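Local structure of glutathione S-transferase (Pseudomonas fluorescens, 3M3M) at residues A[12-17]-A[67-72]; A[97-102]-A[136-141]; A[102-107]-A[166-171]; A[150-155]-A[159-164]. The protein binds glutathione and probably catalyses its conjugation to electrophilic substrates, as glutathione transferases generally do. All coordinates share one frame; numbering follows the deposited sequence.

How the interactions relate
Interaction 1 joins two helices of the thioredoxin-like domain. It is polar, built from a lysine, two small polar side chains, glutathione and a sodium ion. Interactions 2, 3 and 4 belong to the helical C-terminal domain. Interactions 2 and 3 both use helix 87-117; interactions 3 and 4 both use helix 159-168. Interactions 1, 3 and 4 are buried, while interaction 2 is only partly so and is apolar. Interaction 3 pairs a weak hydrogen bond with packing on a pocket tyrosine. Interaction 4 ties a loop to a helix start through a carboxylate. Glu100 ties the domains together, meeting Lys17 and Asn70 of interaction 1.

Interaction 1: A[12-17]-A[67-72]; sequences SGNCYK and WESNAI. With NA (sodium ion), chain C; GSH (glutathione), chain B.
Lys17 has CG anti to the carbonyl carbon (chi1 -66°), and beyond CG its chain is fully extended, which carries NZ to Ser69 and Asn70. Ser69 turns OG between its own N and carbonyl carbon (chi1 61°), where it meets both this lysine and the bound glutathione. The setting is the thioredoxin-like domain of a glutathione transferase. Helix 13-24 lies beside the start of helix 69-77, which opens with the Ser-Asn-Ala-Ile of the family's SNAIL motif. Lys17 NZ donates to Ser69 OG at 3.1 Å. It also donates to Asn70 OD1 at 3.2 Å, standing above the carbonyl plane and not on a lone pair. A salt bridge to Glu100 gives the ammonium group a third partner, and Asn70 ND2 binds the same carboxylate. Asn14 O lies 3.3 Å from Ser69 CB, so the backbone of one helix meets the side chain of the other.

Ser69 grips the gamma-glutamyl carboxylate of glutathione twice. Its backbone N reaches GSH O11 at 2.8 Å in a nearly straight bond (169°). Its OG donates to GSH O12 at 2.7 Å, having accepted from the lysine. The charge of Lys17 would probably strengthen that donation. Glu68, at the N-cap of helix 69-77, holds the other polar group of this end: its OE1 accepts from GSH N1 at 2.7 Å. Asn70 also borders the sodium site. The ion bridges protein and ligand, with Glu68 OE1 at 2.9 Å and GSH O12 at 2.8 Å.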
# COMPACT_ATOMS: atom_id res chain seq x y z
N SER A 12 -2.40 8.84 -0.96
CA SER A 12 -1.58 8.04 -0.04
C SER A 12 -1.58 6.57 -0.48
O SER A 12 -2.68 6.03 -0.66
CB SER A 12 -2.24 8.10 1.35
OG SER A 12 -1.82 6.97 2.19
N GLY A 13 -0.41 5.99 -0.69
CA GLY A 13 -0.30 4.61 -1.09
C GLY A 13 -0.99 3.72 -0.07
O GLY A 13 -1.65 2.74 -0.46
N ASN A 14 -0.83 4.01 1.24
CA ASN A 14 -1.49 3.17 2.25
C ASN A 14 -3.02 3.17 2.13
O ASN A 14 -3.68 2.15 2.33
CB ASN A 14 -1.06 3.59 3.66
CG ASN A 14 0.43 3.33 3.86
OD1 ASN A 14 1.20 4.27 4.24
ND2 ASN A 14 0.84 2.08 3.63
N CYS A 15 -3.58 4.32 1.72
CA CYS A 15 -5.03 4.41 1.50
C CYS A 15 -5.46 3.80 0.15
O CYS A 15 -6.56 3.20 0.06
CB CYS A 15 -5.43 5.91 1.52
SG CYS A 15 -5.17 6.65 3.17
N TYR A 16 -4.62 3.96 -0.90
CA TYR A 16 -4.88 3.29 -2.16
C TYR A 16 -5.05 1.77 -2.01
O TYR A 16 -5.92 1.13 -2.65
CB TYR A 16 -3.75 3.60 -3.15
CG TYR A 16 -3.92 2.88 -4.48
CD1 TYR A 16 -5.21 2.73 -5.12
CD2 TYR A 16 -2.78 2.30 -5.08
CE1 TYR A 16 -5.32 2.03 -6.37
CE2 TYR A 16 -2.87 1.60 -6.33
CZ TYR A 16 -4.16 1.52 -6.96
OH TYR A 16 -4.26 0.79 -8.14
N LYS A 17 -4.25 1.12 -1.13
CA LYS A 17 -4.46 -0.28 -0.87
C LYS A 17 -5.90 -0.61 -0.54
O LYS A 17 -6.41 -1.64 -1.05
CB LYS A 17 -3.68 -0.73 0.42
CG LYS A 17 -2.17 -0.66 0.27
CD LYS A 17 -1.52 -0.74 1.66
CE LYS A 17 -0.02 -0.54 1.53
NZ LYS A 17 0.68 -0.62 2.88
N TRP A 67 -7.59 0.16 12.05
CA TRP A 67 -6.55 0.92 11.40
C TRP A 67 -5.35 -0.04 11.13
O TRP A 67 -5.43 -1.23 11.47
CB TRP A 67 -6.18 2.17 12.25
CG TRP A 67 -6.08 1.97 13.74
CD1 TRP A 67 -7.10 2.10 14.69
CD2 TRP A 67 -4.87 1.77 14.50
NE1 TRP A 67 -6.58 1.91 15.98
CE2 TRP A 67 -5.23 1.70 15.87
CE3 TRP A 67 -3.50 1.67 14.15
CZ2 TRP A 67 -4.29 1.53 16.88
CZ3 TRP A 67 -2.55 1.44 15.16
CH2 TRP A 67 -2.97 1.33 16.50
N GLU A 68 -4.32 0.53 10.50
CA GLU A 68 -3.24 -0.14 9.79
C GLU A 68 -3.77 -0.70 8.46
O GLU A 68 -4.47 -1.58 8.44
CB GLU A 68 -2.57 -1.20 10.63
CG GLU A 68 -1.74 -0.62 11.77
CD GLU A 68 -0.56 0.21 11.31
OE1 GLU A 68 0.07 -0.17 10.37
OE2 GLU A 68 -0.30 1.14 12.00
N SER A 69 -3.30 -0.12 7.37
CA SER A 69 -3.74 -0.52 6.04
C SER A 69 -3.57 -2.00 5.84
O SER A 69 -4.46 -2.62 5.28
CB SER A 69 -2.92 0.24 4.94
OG SER A 69 -1.52 -0.05 5.00
N ASN A 70 -2.46 -2.57 6.29
CA ASN A 70 -2.28 -4.01 6.01
C ASN A 70 -3.21 -4.90 6.87
O ASN A 70 -3.57 -6.00 6.43
CB ASN A 70 -0.84 -4.45 6.17
CG ASN A 70 0.06 -3.95 5.03
OD1 ASN A 70 -0.40 -3.37 4.06
ND2 ASN A 70 1.36 -4.12 5.21
N ALA A 71 -3.62 -4.39 8.06
CA ALA A 71 -4.60 -5.19 8.89
C ALA A 71 -5.98 -5.04 8.26
O ALA A 71 -6.70 -6.02 8.14
CB ALA A 71 -4.63 -4.64 10.34
N ILE A 72 -6.25 -3.86 7.74
CA ILE A 72 -7.53 -3.68 7.00
C ILE A 72 -7.61 -4.59 5.77
O ILE A 72 -8.66 -5.23 5.53
CB ILE A 72 -7.74 -2.17 6.63
CG1 ILE A 72 -7.87 -1.30 7.91
CG2 ILE A 72 -9.03 -2.07 5.69
CD1 ILE A 72 -7.56 0.19 7.56
NA NA C . -0.18 -1.51 7.83
N1 GSH B . 1.57 1.70 9.17
CA1 GSH B . 0.44 2.59 8.70
C1 GSH B . -0.45 1.90 7.66
O11 GSH B . -1.68 2.17 7.67
O12 GSH B . 0.11 1.13 6.82
CB1 GSH B . 1.13 3.86 8.11
CG1 GSH B . 0.03 4.75 7.63
CD1 GSH B . 0.56 6.17 7.35
OE1 GSH B . 1.91 6.48 7.52
N2 GSH B . -0.28 7.16 6.93
CA2 GSH B . 0.24 8.50 6.65
C2 GSH B . -0.33 9.39 7.67
O2 GSH B . -1.59 9.19 8.03
CB2 GSH B . -0.27 8.88 5.23
SG2 GSH B . 0.45 7.73 3.93
N3 GSH B . 0.41 10.34 8.21
CA3 GSH B . -0.25 11.25 9.16
C3 GSH B . 0.63 11.61 10.35
O31 GSH B . 0.39 12.65 11.04
O32 GSH B . 1.56 10.84 10.66

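Interaction 2: A[97-102]-A[136-141]; sequences QFFEQY and YKALDV. With GSH (glutathione), chain B.
Phe99 on one helix faces Ala138 and Val141 on another, and both segments are helical throughout. Segment 97-102 belongs to helix 87-117 and widens into a pi-type turn from 100 on, marked by the probable bond from Glu105 N to Glu100 O, five residues back. Tyr102 N bonds Phe98 O (2.9 Å) and, weakly, Phe99 O. Segment 136-141 keeps regular bonds, such as Asp140 N to Tyr136 O. The two helices belong to the helical C-terminal domain of the glutathione transferase fold.

The contact rests on one ring. Phe99 carries CG anti to its backbone N (chi1 160°), which sends the ring toward helix 125-146. Its CZ points at Ala138, 3.9 Å from the CB. The same CZ lies 3.6 Å from Ala138 O, which sits at the ring edge and in its plane. Val141 runs past the ring in the opposite sense, and its CG1 comes within 4.0 Å of Phe99 CE1. Trp96 meets Phe99 edge-to-face, and Leu164 of helix 159-168 packs on it too. Gln101, on the same segment, lines the glutathione pocket.

The chemistry is that of a small apolar contact at a partly buried place. Dispersion between the ring and two aliphatic side chains probably accounts for most of it. The in-plane carbonyl is consistent with a slight electrostatic attraction to the ring's C-H edge.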
# COMPACT_ATOMS: atom_id res chain seq x y z
N GLN A 97 3.78 -8.65 3.66
CA GLN A 97 3.19 -7.43 4.26
C GLN A 97 4.06 -6.81 5.39
O GLN A 97 4.13 -5.58 5.43
CB GLN A 97 1.80 -7.70 4.77
CG GLN A 97 0.76 -8.06 3.60
CD GLN A 97 -0.61 -8.11 4.15
OE1 GLN A 97 -0.84 -8.79 5.17
NE2 GLN A 97 -1.54 -7.38 3.52
N PHE A 98 4.64 -7.59 6.31
CA PHE A 98 5.51 -6.99 7.33
C PHE A 98 6.74 -6.46 6.63
O PHE A 98 7.26 -5.40 7.01
CB PHE A 98 5.80 -8.06 8.39
CG PHE A 98 4.61 -8.32 9.26
CD1 PHE A 98 4.17 -7.29 10.08
CD2 PHE A 98 3.96 -9.56 9.29
CE1 PHE A 98 3.04 -7.48 10.92
CE2 PHE A 98 2.86 -9.78 10.07
CZ PHE A 98 2.38 -8.72 10.90
N PHE A 99 7.29 -7.22 5.65
CA PHE A 99 8.42 -6.72 4.87
C PHE A 99 8.07 -5.38 4.23
O PHE A 99 8.87 -4.44 4.22
CB PHE A 99 8.74 -7.75 3.75
CG PHE A 99 9.57 -7.19 2.56
CD1 PHE A 99 10.97 -7.21 2.55
CD2 PHE A 99 8.85 -6.70 1.39
CE1 PHE A 99 11.71 -6.68 1.40
CE2 PHE A 99 9.58 -6.26 0.27
CZ PHE A 99 10.95 -6.25 0.27
N GLU A 100 6.83 -5.27 3.75
CA GLU A 100 6.46 -3.96 3.10
C GLU A 100 6.46 -2.77 4.11
O GLU A 100 7.03 -1.65 3.79
CB GLU A 100 5.06 -4.06 2.46
CG GLU A 100 4.63 -2.73 1.80
CD GLU A 100 3.67 -1.88 2.67
OE1 GLU A 100 3.04 -2.40 3.59
OE2 GLU A 100 3.47 -0.71 2.35
N GLN A 101 5.98 -3.02 5.34
CA GLN A 101 5.92 -1.97 6.35
C GLN A 101 7.36 -1.65 6.92
O GLN A 101 7.61 -0.49 7.28
CB GLN A 101 4.97 -2.43 7.49
CG GLN A 101 3.50 -2.34 7.04
CD GLN A 101 3.03 -0.87 6.87
OE1 GLN A 101 2.57 -0.42 5.74
NE2 GLN A 101 3.12 -0.11 7.93
N TYR A 102 8.29 -2.64 6.92
CA TYR A 102 9.57 -2.45 7.64
C TYR A 102 10.70 -2.05 6.66
O TYR A 102 11.52 -1.16 6.92
CB TYR A 102 9.95 -3.75 8.40
CG TYR A 102 11.08 -3.43 9.36
CD1 TYR A 102 10.77 -2.90 10.61
CD2 TYR A 102 12.43 -3.57 8.98
CE1 TYR A 102 11.77 -2.50 11.52
CE2 TYR A 102 13.44 -3.20 9.91
CZ TYR A 102 13.07 -2.69 11.17
OH TYR A 102 14.06 -2.26 12.07
N TYR A 136 16.02 0.57 -3.02
CA TYR A 136 16.48 -0.32 -4.07
C TYR A 136 16.78 -1.73 -3.52
O TYR A 136 16.58 -2.69 -4.17
CB TYR A 136 17.71 0.29 -4.76
CG TYR A 136 17.40 1.27 -5.87
CD1 TYR A 136 16.51 0.96 -6.89
CD2 TYR A 136 18.01 2.50 -5.91
CE1 TYR A 136 16.24 1.88 -7.93
CE2 TYR A 136 17.73 3.39 -6.93
CZ TYR A 136 16.86 3.07 -7.93
OH TYR A 136 16.62 4.00 -8.89
N LYS A 137 17.32 -1.80 -2.33
CA LYS A 137 17.55 -3.10 -1.71
C LYS A 137 16.24 -3.89 -1.61
O LYS A 137 16.18 -5.06 -1.82
CB LYS A 137 18.21 -2.91 -0.32
CG LYS A 137 18.47 -4.19 0.47
CD LYS A 137 19.19 -3.81 1.84
CE LYS A 137 19.47 -4.99 2.78
NZ LYS A 137 18.23 -5.93 2.97
N ALA A 138 15.15 -3.20 -1.19
CA ALA A 138 13.83 -3.88 -1.12
C ALA A 138 13.33 -4.27 -2.52
O ALA A 138 12.78 -5.37 -2.71
CB ALA A 138 12.81 -2.92 -0.42
N LEU A 139 13.48 -3.37 -3.51
CA LEU A 139 13.04 -3.74 -4.88
C LEU A 139 13.86 -4.92 -5.42
O LEU A 139 13.28 -5.80 -6.08
CB LEU A 139 13.19 -2.50 -5.81
CG LEU A 139 12.31 -1.28 -5.39
CD1 LEU A 139 12.71 -0.01 -6.25
CD2 LEU A 139 10.82 -1.65 -5.62
N ASP A 140 15.13 -5.02 -4.97
CA ASP A 140 15.92 -6.16 -5.38
C ASP A 140 15.38 -7.46 -4.83
O ASP A 140 15.30 -8.48 -5.54
CB ASP A 140 17.39 -6.04 -4.90
CG ASP A 140 18.18 -4.97 -5.62
OD1 ASP A 140 17.76 -4.45 -6.71
OD2 ASP A 140 19.21 -4.56 -5.02
N VAL A 141 14.94 -7.46 -3.57
CA VAL A 141 14.26 -8.67 -3.03
C VAL A 141 13.01 -9.10 -3.85
O VAL A 141 12.82 -10.30 -4.15
CB VAL A 141 13.85 -8.43 -1.54
CG1 VAL A 141 13.04 -9.63 -1.02
CG2 VAL A 141 15.16 -8.18 -0.67
N1 GSH B . 1.57 1.70 9.17
CA1 GSH B . 0.44 2.59 8.70
C1 GSH B . -0.45 1.90 7.66
O11 GSH B . -1.68 2.17 7.67
O12 GSH B . 0.11 1.13 6.82
CB1 GSH B . 1.13 3.86 8.11
CG1 GSH B . 0.03 4.75 7.63
CD1 GSH B . 0.56 6.17 7.35
OE1 GSH B . 1.91 6.48 7.52
N2 GSH B . -0.28 7.16 6.93
CA2 GSH B . 0.24 8.50 6.65
C2 GSH B . -0.33 9.39 7.67
O2 GSH B . -1.59 9.19 8.03
CB2 GSH B . -0.27 8.88 5.23
SG2 GSH B . 0.45 7.73 3.93
N3 GSH B . 0.41 10.34 8.21
CA3 GSH B . -0.25 11.25 9.16
C3 GSH B . 0.63 11.61 10.35
O31 GSH B . 0.39 12.65 11.04
O32 GSH B . 1.56 10.84 10.66

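Interaction 3: A[102-107]-A[166-171]; sequences YSHEPY and AYTHVA
Glu105 crosses the Tyr167 side chain obliquely, its CG 3.6 Å from Tyr167 CE2. Its OE2 follows at 3.7 Å from the same carbon. The chain is bent at chi2 (-87°), which folds the carboxylate back to this ring. The carboxylate plane and the ring plane are nearly perpendicular, 88° apart. Tyr167 binds glutathione, so Glu105 packs on a residue of the ligand pocket.

The neighbouring residue, His104, reaches across to Thr168. Its NE2 lies 2.9 Å from Thr168 OG1, which sits at the edge of the imidazole near its plane. The bond is weak because it is strongly bent, with an N-H...O angle of 123°. Thr168 OG1 also bonds Leu164 O one turn back in helix 159-168. His104 CE1 rests 4.3 Å from Tyr167 CB.

The pair joins helix 87-117, kinked near Pro106, to the end of helix 159-168 in the C-terminal domain. With the hydroxyl proton directed to Leu164 O, OG1 is left to accept from His104. This is consistent with a hydrogen on NE2, though so bent a bond can add only modestly to the packing around it.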
# COMPACT_ATOMS: atom_id res chain seq x y z
N TYR A 102 8.29 -2.64 6.92
CA TYR A 102 9.57 -2.45 7.64
C TYR A 102 10.70 -2.05 6.66
O TYR A 102 11.52 -1.16 6.92
CB TYR A 102 9.95 -3.75 8.40
CG TYR A 102 11.08 -3.43 9.36
CD1 TYR A 102 10.77 -2.90 10.61
CD2 TYR A 102 12.43 -3.57 8.98
CE1 TYR A 102 11.77 -2.50 11.52
CE2 TYR A 102 13.44 -3.20 9.91
CZ TYR A 102 13.07 -2.69 11.17
OH TYR A 102 14.06 -2.26 12.07
N SER A 103 10.70 -2.69 5.49
CA SER A 103 11.83 -2.64 4.56
C SER A 103 11.58 -1.86 3.29
O SER A 103 12.50 -1.67 2.53
CB SER A 103 12.23 -4.10 4.19
OG SER A 103 12.84 -4.72 5.37
N HIS A 104 10.35 -1.48 2.98
CA HIS A 104 9.97 -0.94 1.67
C HIS A 104 9.26 0.44 1.83
O HIS A 104 9.80 1.44 1.46
CB HIS A 104 9.04 -1.96 1.01
CG HIS A 104 8.53 -1.60 -0.35
ND1 HIS A 104 7.37 -0.88 -0.54
CD2 HIS A 104 8.98 -1.92 -1.57
CE1 HIS A 104 7.15 -0.75 -1.82
NE2 HIS A 104 8.12 -1.35 -2.47
N GLU A 105 8.09 0.42 2.47
CA GLU A 105 7.33 1.67 2.64
C GLU A 105 8.20 2.89 3.16
O GLU A 105 8.17 3.98 2.57
CB GLU A 105 6.01 1.42 3.47
CG GLU A 105 4.93 2.47 3.25
CD GLU A 105 5.03 3.67 4.11
OE1 GLU A 105 6.11 3.90 4.77
OE2 GLU A 105 4.03 4.48 4.15
N PRO A 106 9.02 2.72 4.24
CA PRO A 106 9.71 3.92 4.74
C PRO A 106 10.72 4.47 3.76
O PRO A 106 11.20 5.60 4.01
CB PRO A 106 10.51 3.35 5.93
CG PRO A 106 9.66 2.16 6.45
CD PRO A 106 9.25 1.56 5.11
N TYR A 107 11.08 3.73 2.71
CA TYR A 107 12.06 4.25 1.72
C TYR A 107 11.32 4.71 0.46
O TYR A 107 11.54 5.79 -0.02
CB TYR A 107 13.11 3.15 1.38
CG TYR A 107 13.66 2.62 2.73
CD1 TYR A 107 14.20 3.51 3.62
CD2 TYR A 107 13.46 1.31 3.13
CE1 TYR A 107 14.68 3.11 4.91
CE2 TYR A 107 13.89 0.89 4.41
CZ TYR A 107 14.49 1.81 5.29
OH TYR A 107 14.94 1.46 6.58
N ALA A 166 0.93 -0.81 -4.10
CA ALA A 166 0.42 0.55 -3.86
C ALA A 166 1.52 1.61 -4.00
O ALA A 166 1.29 2.60 -4.71
CB ALA A 166 -0.29 0.65 -2.45
N TYR A 167 2.68 1.45 -3.33
CA TYR A 167 3.69 2.41 -3.56
C TYR A 167 4.65 1.98 -4.70
O TYR A 167 5.28 2.87 -5.28
CB TYR A 167 4.55 2.59 -2.27
CG TYR A 167 3.80 3.52 -1.30
CD1 TYR A 167 3.76 4.92 -1.55
CD2 TYR A 167 3.25 2.99 -0.15
CE1 TYR A 167 3.06 5.79 -0.62
CE2 TYR A 167 2.62 3.84 0.81
CZ TYR A 167 2.55 5.22 0.56
OH TYR A 167 1.83 6.04 1.50
N THR A 168 4.82 0.69 -4.90
CA THR A 168 5.82 0.38 -5.96
C THR A 168 5.37 0.99 -7.32
O THR A 168 6.21 1.46 -8.07
CB THR A 168 6.05 -1.11 -6.10
OG1 THR A 168 6.49 -1.66 -4.84
CG2 THR A 168 7.18 -1.41 -7.16
N HIS A 169 4.10 0.92 -7.63
CA HIS A 169 3.63 1.43 -8.93
C HIS A 169 3.90 2.93 -9.14
O HIS A 169 3.87 3.35 -10.32
CB HIS A 169 2.15 1.02 -9.19
CG HIS A 169 1.16 2.07 -8.81
ND1 HIS A 169 0.85 2.39 -7.51
CD2 HIS A 169 0.35 2.85 -9.59
CE1 HIS A 169 -0.10 3.31 -7.48
NE2 HIS A 169 -0.39 3.64 -8.74
N VAL A 170 4.11 3.72 -8.05
CA VAL A 170 4.44 5.15 -8.14
C VAL A 170 5.89 5.41 -7.65
O VAL A 170 6.28 6.53 -7.31
CB VAL A 170 3.40 6.05 -7.40
CG1 VAL A 170 2.08 6.06 -8.24
CG2 VAL A 170 3.11 5.55 -5.99
N ALA A 171 6.74 4.35 -7.68
CA ALA A 171 8.11 4.51 -7.16
C ALA A 171 8.89 5.50 -8.02
O ALA A 171 9.75 6.19 -7.50
CB ALA A 171 8.83 3.20 -7.07

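Interaction 4: A[150-155]-A[159-164]; sequences PYLVGE and IADIAL
Hydrogen bonds to one carboxylate dominate the contact between Asp161 and the loop 150-155. Leu152 N donates to Asp161 OD1 at 2.8 Å, nearly straight at 166°, and uses the oxygen's syn lone pair. Trp187 NE1 is a second donor to OD1. OD2 accepts from Ser158 N, so Asp161 supplies its half of the Ser-X-X-Asp N-capping box that glutathione transferases carry at the start of this helix. Ser158 OG bonds Ala160 N. A water extends the grip: it accepts from Val153 N at 2.9 Å and donates to Asp161 OD2 at 2.7 Å. Both oxygens of the buried carboxylate are thus engaged. Within the loop, a bond from Tyr151 N to Gly154 O closes it on itself.

Contact with the aromatic side chain comes next. Tyr151 crosses Asp161 at about a right angle, its CB 3.5 Å from OD2. The ring and carboxylate planes stand 67° apart, and OD1 lies at the ring edge.

The apolar part is carried by Leu152. With CG anti to the carbonyl carbon (chi1 -70°) and chi2 extended, its CD1 is carried to Leu164 CD1, at 3.4 Å, tighter than usual for two carbons. Leu152 CD1 and Val153 CG2 also both approach Ala160 CB.

The loop follows helix 125-146 and packs against the first turns of helix 159-168. Ala160 also meets Trp96, and Leu164 also meets Glu100 and His104, all of helix 87-117. Ile159 and Ile162 pack against helix 13-24, and Ile159 also against helix 69-77.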
# COMPACT_ATOMS: atom_id res chain seq x y z
N PRO A 150 4.90 -15.57 -10.47
CA PRO A 150 4.32 -14.40 -11.12
C PRO A 150 3.66 -13.42 -10.09
O PRO A 150 3.43 -12.24 -10.43
CB PRO A 150 3.16 -15.02 -11.94
CG PRO A 150 2.89 -16.27 -11.29
CD PRO A 150 4.15 -16.81 -10.76
N TYR A 151 3.38 -13.93 -8.91
CA TYR A 151 2.91 -13.02 -7.81
C TYR A 151 3.85 -13.31 -6.64
O TYR A 151 4.74 -14.20 -6.74
CB TYR A 151 1.47 -13.32 -7.40
CG TYR A 151 0.52 -12.92 -8.50
CD1 TYR A 151 0.19 -11.57 -8.72
CD2 TYR A 151 -0.03 -13.87 -9.32
CE1 TYR A 151 -0.70 -11.20 -9.78
CE2 TYR A 151 -0.89 -13.50 -10.39
CZ TYR A 151 -1.23 -12.18 -10.58
OH TYR A 151 -2.16 -11.86 -11.59
N LEU A 152 3.75 -12.51 -5.58
CA LEU A 152 4.76 -12.70 -4.51
C LEU A 152 4.61 -14.03 -3.83
O LEU A 152 5.63 -14.59 -3.38
CB LEU A 152 4.68 -11.52 -3.47
CG LEU A 152 5.19 -10.25 -4.16
CD1 LEU A 152 4.75 -9.09 -3.25
CD2 LEU A 152 6.71 -10.23 -4.32
N VAL A 153 3.35 -14.53 -3.74
CA VAL A 153 3.10 -15.80 -3.10
C VAL A 153 2.54 -16.73 -4.19
O VAL A 153 1.32 -16.72 -4.47
CB VAL A 153 2.16 -15.70 -1.88
CG1 VAL A 153 1.92 -17.09 -1.20
CG2 VAL A 153 2.76 -14.69 -0.75
N GLY A 154 3.46 -17.45 -4.86
CA GLY A 154 3.04 -18.40 -5.88
C GLY A 154 2.27 -17.84 -7.05
O GLY A 154 2.68 -16.83 -7.65
N GLU A 155 1.23 -18.56 -7.44
CA GLU A 155 0.48 -18.25 -8.65
C GLU A 155 -0.74 -17.47 -8.41
O GLU A 155 -1.58 -17.40 -9.36
CB GLU A 155 0.03 -19.62 -9.32
CG GLU A 155 1.18 -20.46 -9.81
CD GLU A 155 1.66 -19.99 -11.20
OE1 GLU A 155 0.83 -19.45 -12.00
OE2 GLU A 155 2.86 -20.19 -11.52
N ILE A 159 -3.25 -10.22 -1.05
CA ILE A 159 -3.07 -8.91 -0.43
C ILE A 159 -1.60 -8.61 -0.19
O ILE A 159 -1.29 -7.49 0.13
CB ILE A 159 -3.84 -8.82 0.96
CG1 ILE A 159 -3.46 -9.97 1.94
CG2 ILE A 159 -5.38 -8.92 0.62
CD1 ILE A 159 -4.27 -9.84 3.31
N ALA A 160 -0.70 -9.59 -0.35
CA ALA A 160 0.75 -9.18 -0.35
C ALA A 160 1.06 -8.36 -1.60
O ALA A 160 1.79 -7.38 -1.51
CB ALA A 160 1.68 -10.42 -0.37
N ASP A 161 0.55 -8.77 -2.76
CA ASP A 161 0.79 -7.96 -3.99
C ASP A 161 0.13 -6.60 -3.85
O ASP A 161 0.70 -5.63 -4.26
CB ASP A 161 0.16 -8.73 -5.18
CG ASP A 161 0.76 -10.15 -5.33
OD1 ASP A 161 1.96 -10.30 -5.64
OD2 ASP A 161 0.02 -11.11 -5.11
N ILE A 162 -1.12 -6.57 -3.38
CA ILE A 162 -1.85 -5.30 -3.21
C ILE A 162 -0.99 -4.38 -2.27
O ILE A 162 -0.74 -3.17 -2.60
CB ILE A 162 -3.19 -5.51 -2.64
CG1 ILE A 162 -4.10 -6.26 -3.69
CG2 ILE A 162 -3.82 -4.11 -2.26
CD1 ILE A 162 -5.38 -6.80 -3.08
N ALA A 163 -0.54 -4.92 -1.16
CA ALA A 163 0.27 -4.10 -0.21
C ALA A 163 1.51 -3.49 -0.90
O ALA A 163 1.89 -2.31 -0.66
CB ALA A 163 0.65 -5.00 1.00
N LEU A 164 2.24 -4.31 -1.68
CA LEU A 164 3.48 -3.83 -2.33
C LEU A 164 3.22 -3.04 -3.63
O LEU A 164 4.07 -2.19 -4.01
CB LEU A 164 4.47 -4.98 -2.56
CG LEU A 164 5.14 -5.32 -1.18
CD1 LEU A 164 5.61 -6.65 -1.05
CD2 LEU A 164 6.26 -4.35 -0.90
O HOH W 1 0.71 -13.38 -3.89